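Local atomic coordinates of L-lysine 6-oxidase (PDB entry 3WEU), a protein that oxidises the side-chain amine of L-lysine with a cysteine tryptophylquinone cofactor, releasing ammonium and the hydrogen peroxide that makes it antibacterial. Residues Leu261-Phe266 against Ala407-Leu412; Asp278-Asp281 against His286-Ser289; Phe295-Leu300 against Asp427-Ser432. One frame throughout, in Å; residues are numbered along the deposited sequence.

Interaction 1 (Leu261-Phe266 against Ala407-Leu412); sequences LSDTCF and ATQLFL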
loop_
_atom_site.group_PDB
_atom_site.type_symbol
_atom_site.label_atom_id
_atom_site.label_comp_id
_atom_site.label_asym_id
_atom_site.label_seq_id
_atom_site.Cartn_x
_atom_site.Cartn_y
_atom_site.Cartn_z
ATOM N N LEU A 261 -3.519 3.596 38.502
ATOM C CA LEU A 261 -4.383 4.796 38.492
ATOM C C LEU A 261 -4.956 5.152 39.843
ATOM O O LEU A 261 -5.193 6.342 40.149
ATOM C CB LEU A 261 -5.474 4.639 37.465
ATOM C CG LEU A 261 -5.977 5.798 36.611
ATOM C CD1 LEU A 261 -7.264 6.332 37.113
ATOM C CD2 LEU A 261 -4.988 6.924 36.230
ATOM N N SER A 262 -5.116 4.167 40.732
ATOM C CA SER A 262 -5.392 4.520 42.147
ATOM C C SER A 262 -4.267 5.324 42.808
ATOM O O SER A 262 -4.547 6.346 43.453
ATOM C CB SER A 262 -5.749 3.319 43.005
ATOM O OG SER A 262 -6.021 3.682 44.357
ATOM N N ASP A 263 -3.025 4.934 42.576
ATOM C CA ASP A 263 -1.899 5.749 43.044
ATOM C C ASP A 263 -2.024 7.172 42.430
ATOM O O ASP A 263 -1.790 8.149 43.136
ATOM C CB ASP A 263 -0.551 5.164 42.697
ATOM C CG ASP A 263 -0.354 3.829 43.293
ATOM O OD1 ASP A 263 -0.611 3.692 44.480
ATOM O OD2 ASP A 263 -0.038 2.879 42.556
ATOM N N THR A 264 -2.418 7.276 41.164
ATOM C CA THR A 264 -2.561 8.590 40.532
ATOM C C THR A 264 -3.593 9.431 41.290
ATOM O O THR A 264 -3.336 10.609 41.682
ATOM C CB THR A 264 -2.925 8.494 39.062
ATOM O OG1 THR A 264 -1.888 7.806 38.353
ATOM C CG2 THR A 264 -3.133 9.903 38.464
ATOM N N CYS A 265 -4.772 8.847 41.507
ATOM C CA CYS A 265 -5.853 9.577 42.187
ATOM C C CYS A 265 -5.436 9.965 43.606
ATOM O O CYS A 265 -5.744 11.080 44.035
ATOM C CB CYS A 265 -7.187 8.794 42.182
ATOM S SG CYS A 265 -7.880 8.702 40.532
ATOM N N PHE A 266 -4.767 9.054 44.334
ATOM C CA PHE A 266 -4.293 9.297 45.663
ATOM C C PHE A 266 -3.300 10.474 45.686
ATOM O O PHE A 266 -3.424 11.391 46.465
ATOM C CB PHE A 266 -3.637 8.010 46.239
ATOM C CG PHE A 266 -3.230 8.128 47.659
ATOM C CD1 PHE A 266 -4.209 8.223 48.641
ATOM C CD2 PHE A 266 -1.899 8.277 48.030
ATOM C CE1 PHE A 266 -3.844 8.420 49.968
ATOM C CE2 PHE A 266 -1.539 8.417 49.345
ATOM C CZ PHE A 266 -2.509 8.471 50.333
ATOM N N ALA A 407 4.771 11.314 42.875
ATOM C CA ALA A 407 5.405 12.136 43.890
ATOM C C ALA A 407 5.083 11.655 45.296
ATOM O O ALA A 407 5.951 11.671 46.158
ATOM C CB ALA A 407 5.005 13.594 43.723
ATOM N N THR A 408 3.901 11.092 45.469
ATOM C CA THR A 408 3.496 10.585 46.791
ATOM C C THR A 408 4.159 9.255 47.122
ATOM O O THR A 408 4.724 9.075 48.217
ATOM C CB THR A 408 1.966 10.607 46.947
ATOM O OG1 THR A 408 1.540 11.980 46.771
ATOM C CG2 THR A 408 1.526 10.027 48.312
ATOM N N GLN A 409 4.198 8.327 46.129
ATOM C CA GLN A 409 4.943 7.125 46.355
ATOM C C GLN A 409 6.354 7.435 46.717
ATOM O O GLN A 409 6.938 6.818 47.587
ATOM C CB GLN A 409 4.911 6.243 45.117
ATOM C CG GLN A 409 3.559 5.728 44.741
ATOM C CD GLN A 409 3.596 4.962 43.418
ATOM O OE1 GLN A 409 4.016 5.517 42.372
ATOM N NE2 GLN A 409 3.239 3.685 43.469
ATOM N N LEU A 410 6.953 8.364 46.008
ATOM C CA LEU A 410 8.389 8.594 46.217
ATOM C C LEU A 410 8.644 9.304 47.553
ATOM O O LEU A 410 9.612 8.986 48.277
ATOM C CB LEU A 410 8.938 9.376 45.060
ATOM C CG LEU A 410 10.415 9.667 45.102
ATOM C CD1 LEU A 410 11.237 8.396 44.857
ATOM C CD2 LEU A 410 10.855 10.751 44.130
ATOM N N PHE A 411 7.736 10.202 47.934
ATOM C CA PHE A 411 7.834 10.826 49.247
ATOM C C PHE A 411 7.851 9.743 50.369
ATOM O O PHE A 411 8.676 9.726 51.272
ATOM C CB PHE A 411 6.662 11.768 49.494
ATOM C CG PHE A 411 6.575 12.186 50.908
ATOM C CD1 PHE A 411 7.577 12.972 51.434
ATOM C CD2 PHE A 411 5.615 11.671 51.733
ATOM C CE1 PHE A 411 7.573 13.329 52.771
ATOM C CE2 PHE A 411 5.594 12.016 53.062
ATOM C CZ PHE A 411 6.586 12.840 53.600
ATOM N N LEU A 412 6.921 8.821 50.276
ATOM C CA LEU A 412 6.834 7.768 51.245
ATOM C C LEU A 412 8.038 6.856 51.242
ATOM O O LEU A 412 8.548 6.461 52.301
ATOM C CB LEU A 412 5.517 7.015 51.076
ATOM C CG LEU A 412 4.208 7.758 51.295
ATOM C CD1 LEU A 412 2.971 7.034 50.805
ATOM C CD2 LEU A 412 4.002 8.013 52.772
HETATM O O HOH W 1 1.937 2.583 46.000
#
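The carboxylate of D263 and the side-chain amide of Q409 lie one over the other, their planes 28° apart, with NE2 of Q409 3.5 Å from OD2 of D263. The groups are stacked, and the N-H angle is too poor for a direct hydrogen bond; a water bridges them, donating to OD1 of D263 (3.2 Å) and accepting from NE2 of Q409 (3.1 Å). An oblique approach marks the second flat group, the ring of F266, where the methyl CG2 of T408 comes within 3.6 Å of CE2. CG of F266 (chi1 -175°) and the CG2 branch of T408 each lie anti to their own backbone nitrogen, which brings ring and methyl together between the helices.

The polar ends also have partners beyond the two segments. OD2 of D263 forms a salt bridge with R305 and accepts from the backbone N of T260, while Q409 gives NE2 to the carbonyl of I258 and accepts a hydrogen bond at OE1 from OG of S259. T408 turns OG1 to D267. Such a net of outside partners probably restrains the amide and carboxylate more than their mutual contact does.

Only 161 Å² is buried between the segments, each the first turns of a helix, 261-272 and 407-418. Helix 433-439 packs against L261, S262 and C265 of the first segment, and helix 295-308 touches the second at Q409 and L412, making this one junction in a cluster of helices.

Interaction 2 (Asp278-Asp281 against His286-Ser289); sequences DMYD and HYKS. With SO4 (sulfate ion), chain D; EDO (1,2-ethanediol), chain O.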
loop_
_atom_site.group_PDB
_atom_site.type_symbol
_atom_site.label_atom_id
_atom_site.label_comp_id
_atom_site.label_asym_id
_atom_site.label_seq_id
_atom_site.Cartn_x
_atom_site.Cartn_y
_atom_site.Cartn_z
ATOM N N ASP A 278 -1.844 15.203 57.428
ATOM C CA ASP A 278 -0.566 14.882 58.084
ATOM C C ASP A 278 0.621 14.671 57.129
ATOM O O ASP A 278 1.771 14.725 57.553
ATOM C CB ASP A 278 -0.701 13.639 58.966
ATOM C CG ASP A 278 -1.556 13.874 60.215
ATOM O OD1 ASP A 278 -1.798 15.027 60.577
ATOM O OD2 ASP A 278 -2.036 12.876 60.778
ATOM N N MET A 279 0.353 14.376 55.862
ATOM C CA MET A 279 1.405 14.045 54.912
ATOM C C MET A 279 1.865 15.240 54.131
ATOM O O MET A 279 3.034 15.308 53.680
ATOM C CB MET A 279 0.897 12.987 53.905
ATOM C CG MET A 279 2.050 12.241 53.299
ATOM S SD MET A 279 1.615 11.221 51.874
ATOM C CE MET A 279 0.491 10.056 52.540
ATOM N N TYR A 280 0.960 16.194 53.944
ATOM C CA TYR A 280 1.260 17.294 53.034
ATOM C C TYR A 280 0.645 18.564 53.552
ATOM O O TYR A 280 -0.480 18.543 53.981
ATOM C CB TYR A 280 0.639 16.991 51.679
ATOM C CG TYR A 280 0.973 17.898 50.564
ATOM C CD1 TYR A 280 0.095 18.958 50.231
ATOM C CD2 TYR A 280 2.090 17.662 49.758
ATOM C CE1 TYR A 280 0.356 19.802 49.203
ATOM C CE2 TYR A 280 2.347 18.491 48.692
ATOM C CZ TYR A 280 1.482 19.564 48.419
ATOM O OH TYR A 280 1.701 20.414 47.366
ATOM N N ASP A 281 1.399 19.646 53.455
ATOM C CA ASP A 281 0.960 20.959 53.971
ATOM C C ASP A 281 0.442 21.767 52.807
ATOM O O ASP A 281 1.209 22.272 52.004
ATOM C CB ASP A 281 2.162 21.655 54.565
ATOM C CG ASP A 281 1.814 22.982 55.215
ATOM O OD1 ASP A 281 0.818 23.607 54.841
ATOM O OD2 ASP A 281 2.580 23.370 56.113
ATOM N N HIS A 286 4.189 21.696 50.284
ATOM C CA HIS A 286 5.229 20.714 50.544
ATOM C C HIS A 286 4.770 19.560 51.401
ATOM O O HIS A 286 3.912 19.698 52.282
ATOM C CB HIS A 286 6.468 21.355 51.197
ATOM C CG HIS A 286 7.096 22.424 50.358
ATOM N ND1 HIS A 286 6.910 23.773 50.602
ATOM C CD2 HIS A 286 7.854 22.354 49.246
ATOM C CE1 HIS A 286 7.584 24.483 49.719
ATOM N NE2 HIS A 286 8.156 23.646 48.878
ATOM N N TYR A 287 5.375 18.407 51.149
ATOM C CA TYR A 287 5.183 17.288 52.044
ATOM C C TYR A 287 5.718 17.617 53.435
ATOM O O TYR A 287 6.577 18.476 53.588
ATOM C CB TYR A 287 5.866 16.038 51.505
ATOM C CG TYR A 287 5.179 15.467 50.281
ATOM C CD1 TYR A 287 4.105 14.590 50.396
ATOM C CD2 TYR A 287 5.585 15.838 49.026
ATOM C CE1 TYR A 287 3.479 14.060 49.265
ATOM C CE2 TYR A 287 4.954 15.363 47.881
ATOM C CZ TYR A 287 3.918 14.438 48.019
ATOM O OH TYR A 287 3.258 13.971 46.895
ATOM N N LYS A 288 5.188 16.933 54.424
ATOM C CA LYS A 288 5.626 17.091 55.818
ATOM C C LYS A 288 6.654 16.058 56.191
ATOM O O LYS A 288 6.331 14.844 56.256
ATOM C CB LYS A 288 4.415 16.986 56.760
ATOM C CG LYS A 288 3.394 18.068 56.496
ATOM C CD LYS A 288 2.302 18.047 57.543
ATOM C CE LYS A 288 1.442 19.254 57.343
ATOM N NZ LYS A 288 0.334 19.187 58.316
ATOM N N SER A 289 7.878 16.531 56.465
ATOM C CA SER A 289 8.976 15.619 56.783
ATOM C C SER A 289 8.858 14.841 58.073
ATOM O O SER A 289 9.599 13.877 58.280
ATOM C CB SER A 289 10.345 16.337 56.729
ATOM O OG SER A 289 10.338 17.434 57.605
HETATM S S SO4 D . 8.400 18.695 48.814
HETATM O O1 SO4 D . 9.201 19.900 48.586
HETATM O O2 SO4 D . 7.038 19.013 49.188
HETATM O O3 SO4 D . 8.452 17.946 47.553
HETATM O O4 SO4 D . 8.831 17.853 49.917
HETATM C C1 EDO O . 3.040 20.132 43.152
HETATM O O1 EDO O . 1.891 19.683 43.878
HETATM C C2 EDO O . 3.831 20.792 44.249
HETATM O O2 EDO O . 3.689 19.983 45.438
#
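Y280 and Y287 face one another as a non-hydrogen-bonded pair in a small antiparallel beta hairpin, strands 280-281 and 286-287, and their CA atoms are 4.0 Å apart. The rings form a T-shaped (edge-to-face) stack with planes at 83°: the edge of Y280 is directed at the face of Y287, its CD2 sitting above the ring centre. The carbonyl O of H286 lies over one face of the Y280 ring, offset toward the rim. M279 adds a Met-aromatic contact, with SD at the edge of the Y287 ring, 5.5 Å from its centroid.

Two backbone bonds hold this layer in register. N of D281 donates to O of H286 at 2.8 Å, and N of K288 to O of M279 at 2.8 Å; the return bond from H286 N to D281 O is weak. The extended K288 chain runs alongside the first segment, CD passing 3.4 Å from O of D278 and CE packing on CB of D281, before NZ reaches the carbonyl of P277.

Farther out, F411 stacks on Y287, consistent with helix 407-418 fixing the ring's orientation. Helix 261-272 supports Y280 through V270 and R271. At the surface an ethanediol molecule, probably from the crystallisation liquor, meets the other tyrosine: its O2 lies near the Y280 ring plane and hydrogen-bonds to OH of Y280 at 2.8 Å.

Interaction 3 (Phe295-Leu300 against Asp427-Ser432); sequences FDRDIL and DDYPVS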
loop_
_atom_site.group_PDB
_atom_site.type_symbol
_atom_site.label_atom_id
_atom_site.label_comp_id
_atom_site.label_asym_id
_atom_site.label_seq_id
_atom_site.Cartn_x
_atom_site.Cartn_y
_atom_site.Cartn_z
ATOM N N PHE A 295 5.454 0.518 56.691
ATOM C CA PHE A 295 6.056 -0.384 55.733
ATOM C C PHE A 295 5.031 -1.166 54.929
ATOM O O PHE A 295 5.069 -1.185 53.683
ATOM C CB PHE A 295 7.010 -1.348 56.384
ATOM C CG PHE A 295 7.700 -2.235 55.365
ATOM C CD1 PHE A 295 8.743 -1.756 54.606
ATOM C CD2 PHE A 295 7.224 -3.531 55.131
ATOM C CE1 PHE A 295 9.336 -2.541 53.655
ATOM C CE2 PHE A 295 7.845 -4.344 54.206
ATOM C CZ PHE A 295 8.889 -3.842 53.461
ATOM N N ASP A 296 4.160 -1.869 55.606
ATOM C CA ASP A 296 3.224 -2.710 54.933
ATOM C C ASP A 296 2.279 -1.953 53.983
ATOM O O ASP A 296 1.966 -2.461 52.914
ATOM C CB ASP A 296 2.367 -3.582 55.879
ATOM C CG ASP A 296 3.149 -4.721 56.589
ATOM O OD1 ASP A 296 4.154 -5.188 56.117
ATOM O OD2 ASP A 296 2.739 -5.109 57.700
ATOM N N ARG A 297 1.778 -0.809 54.380
ATOM C CA ARG A 297 0.805 -0.068 53.592
ATOM C C ARG A 297 1.487 0.686 52.444
ATOM O O ARG A 297 0.958 0.748 51.355
ATOM C CB ARG A 297 0.096 0.982 54.481
ATOM C CG ARG A 297 -1.002 1.834 53.848
ATOM C CD ARG A 297 -1.593 2.936 54.814
ATOM N NE ARG A 297 -0.539 3.866 55.105
ATOM C CZ ARG A 297 -0.510 4.737 56.107
ATOM N NH1 ARG A 297 -1.523 4.826 56.963
ATOM N NH2 ARG A 297 0.564 5.523 56.259
ATOM N N ASP A 298 2.637 1.284 52.694
ATOM C CA ASP A 298 3.193 2.267 51.771
ATOM C C ASP A 298 4.352 1.743 50.934
ATOM O O ASP A 298 4.590 2.206 49.809
ATOM C CB ASP A 298 3.681 3.506 52.508
ATOM C CG ASP A 298 2.592 4.213 53.335
ATOM O OD1 ASP A 298 1.421 4.254 52.925
ATOM O OD2 ASP A 298 2.982 4.724 54.448
ATOM N N ILE A 299 5.114 0.814 51.462
ATOM C CA ILE A 299 6.363 0.462 50.832
ATOM C C ILE A 299 6.302 -0.918 50.205
ATOM O O ILE A 299 6.638 -1.120 49.006
ATOM C CB ILE A 299 7.477 0.492 51.840
ATOM C CG1 ILE A 299 7.481 1.831 52.611
ATOM C CG2 ILE A 299 8.836 0.183 51.201
ATOM C CD1 ILE A 299 7.609 3.049 51.752
ATOM N N LEU A 300 5.860 -1.871 50.996
ATOM C CA LEU A 300 5.729 -3.233 50.538
ATOM C C LEU A 300 4.999 -3.409 49.214
ATOM O O LEU A 300 5.428 -4.217 48.449
ATOM C CB LEU A 300 5.121 -4.127 51.602
ATOM C CG LEU A 300 4.832 -5.590 51.297
ATOM C CD1 LEU A 300 6.171 -6.302 51.064
ATOM C CD2 LEU A 300 4.050 -6.190 52.494
ATOM N N ASP A 427 -3.409 2.437 60.117
ATOM C CA ASP A 427 -4.791 2.531 59.613
ATOM C C ASP A 427 -4.783 2.921 58.120
ATOM O O ASP A 427 -3.803 3.481 57.616
ATOM C CB ASP A 427 -5.735 3.416 60.444
ATOM C CG ASP A 427 -7.234 2.934 60.346
ATOM O OD1 ASP A 427 -7.548 1.882 59.714
ATOM O OD2 ASP A 427 -8.107 3.595 60.897
ATOM N N ASP A 428 -5.851 2.530 57.429
ATOM C CA ASP A 428 -6.096 2.921 56.049
ATOM C C ASP A 428 -6.203 4.447 55.958
ATOM O O ASP A 428 -6.567 5.166 56.881
ATOM C CB ASP A 428 -7.400 2.322 55.482
ATOM C CG ASP A 428 -7.384 0.798 55.422
ATOM O OD1 ASP A 428 -6.510 0.166 56.061
ATOM O OD2 ASP A 428 -8.266 0.241 54.741
ATOM N N TYR A 429 -5.818 4.922 54.810
ATOM C CA TYR A 429 -6.145 6.261 54.417
ATOM C C TYR A 429 -7.649 6.397 54.257
ATOM O O TYR A 429 -8.361 5.392 54.093
ATOM C CB TYR A 429 -5.468 6.482 53.061
ATOM C CG TYR A 429 -3.949 6.515 53.129
ATOM C CD1 TYR A 429 -3.312 7.462 53.885
ATOM C CD2 TYR A 429 -3.145 5.630 52.373
ATOM C CE1 TYR A 429 -1.944 7.521 53.953
ATOM C CE2 TYR A 429 -1.771 5.733 52.434
ATOM C CZ TYR A 429 -1.165 6.654 53.201
ATOM O OH TYR A 429 0.256 6.730 53.384
ATOM N N PRO A 430 -8.132 7.626 54.250
ATOM C CA PRO A 430 -9.567 7.878 54.050
ATOM C C PRO A 430 -10.014 7.740 52.599
ATOM O O PRO A 430 -10.443 8.682 52.016
ATOM C CB PRO A 430 -9.754 9.314 54.558
ATOM C CG PRO A 430 -8.402 9.935 54.491
ATOM C CD PRO A 430 -7.401 8.833 54.692
ATOM N N VAL A 431 -9.903 6.537 52.059
ATOM C CA VAL A 431 -10.249 6.197 50.695
ATOM C C VAL A 431 -10.910 4.839 50.845
ATOM O O VAL A 431 -10.355 3.934 51.459
ATOM C CB VAL A 431 -8.979 6.032 49.824
ATOM C CG1 VAL A 431 -9.317 5.604 48.455
ATOM C CG2 VAL A 431 -8.245 7.376 49.761
ATOM N N SER A 432 -12.095 4.680 50.316
ATOM C CA SER A 432 -12.762 3.388 50.336
ATOM C C SER A 432 -11.971 2.347 49.571
ATOM O O SER A 432 -11.489 2.614 48.495
ATOM C CB SER A 432 -14.151 3.569 49.666
ATOM O OG SER A 432 -14.741 2.317 49.409
#
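R297 lays its guanidinium on the ring of Y429, the planes at 27° and the centres 4.0 Å apart, while its CD makes a CH-pi contact with the same ring. This is the tight side. The bend at chi3 (65°) folds the far end of the arginine so that NE and NH2 grip D298 side-on, one oxygen each. The hydroxyl of Y429 donates to OD1 of D298 at 2.8 Å, arriving on the opposite face of the carboxylate plane from NE of R297. OD1 thus accepts two bonds, and OD2, met by NH2 on its syn lone pair, also accepts from the backbone N of N294.

Toward solvent the contact thins to one bond. NH1 of R297 donates to O of D427 at 2.7 Å, nearly in line with the carbonyl, whereas the CB atoms of D427 and D428 are directed away from 295-300. F266 meets the Y429 ring on the face opposite R297; L412 packs near its hydroxyl.

The intrahelical salt bridge thus holds R297 for an off-centre cation-pi stack on Y429, which with the two crossing hydrogen bonds joins the first turn of helix 295-308 to the loop before helix 433-439.

How the interactions relate
The three contacts lie on the same side of the chain's centre, and their own centres are 11 to 16 Å apart. Interaction 2 is nested within the loop closed by interaction 1, since both hairpin strands fall between helix 261-272 and helix 407-418; interaction 3 opens next, and its segments alternate with those of interaction 1. Helix 407-418 is the common support: its T408 meets the hairpin, OG1 lying 2.6 Å from OH of Y287 in a probable hydrogen bond, and its L412 reaches D298. All three contacts converge on Y429, F266 at its ring and M279 CE at its hydroxyl. The chain around residues 261-300 is thereby joined to part of the C-terminal family domain.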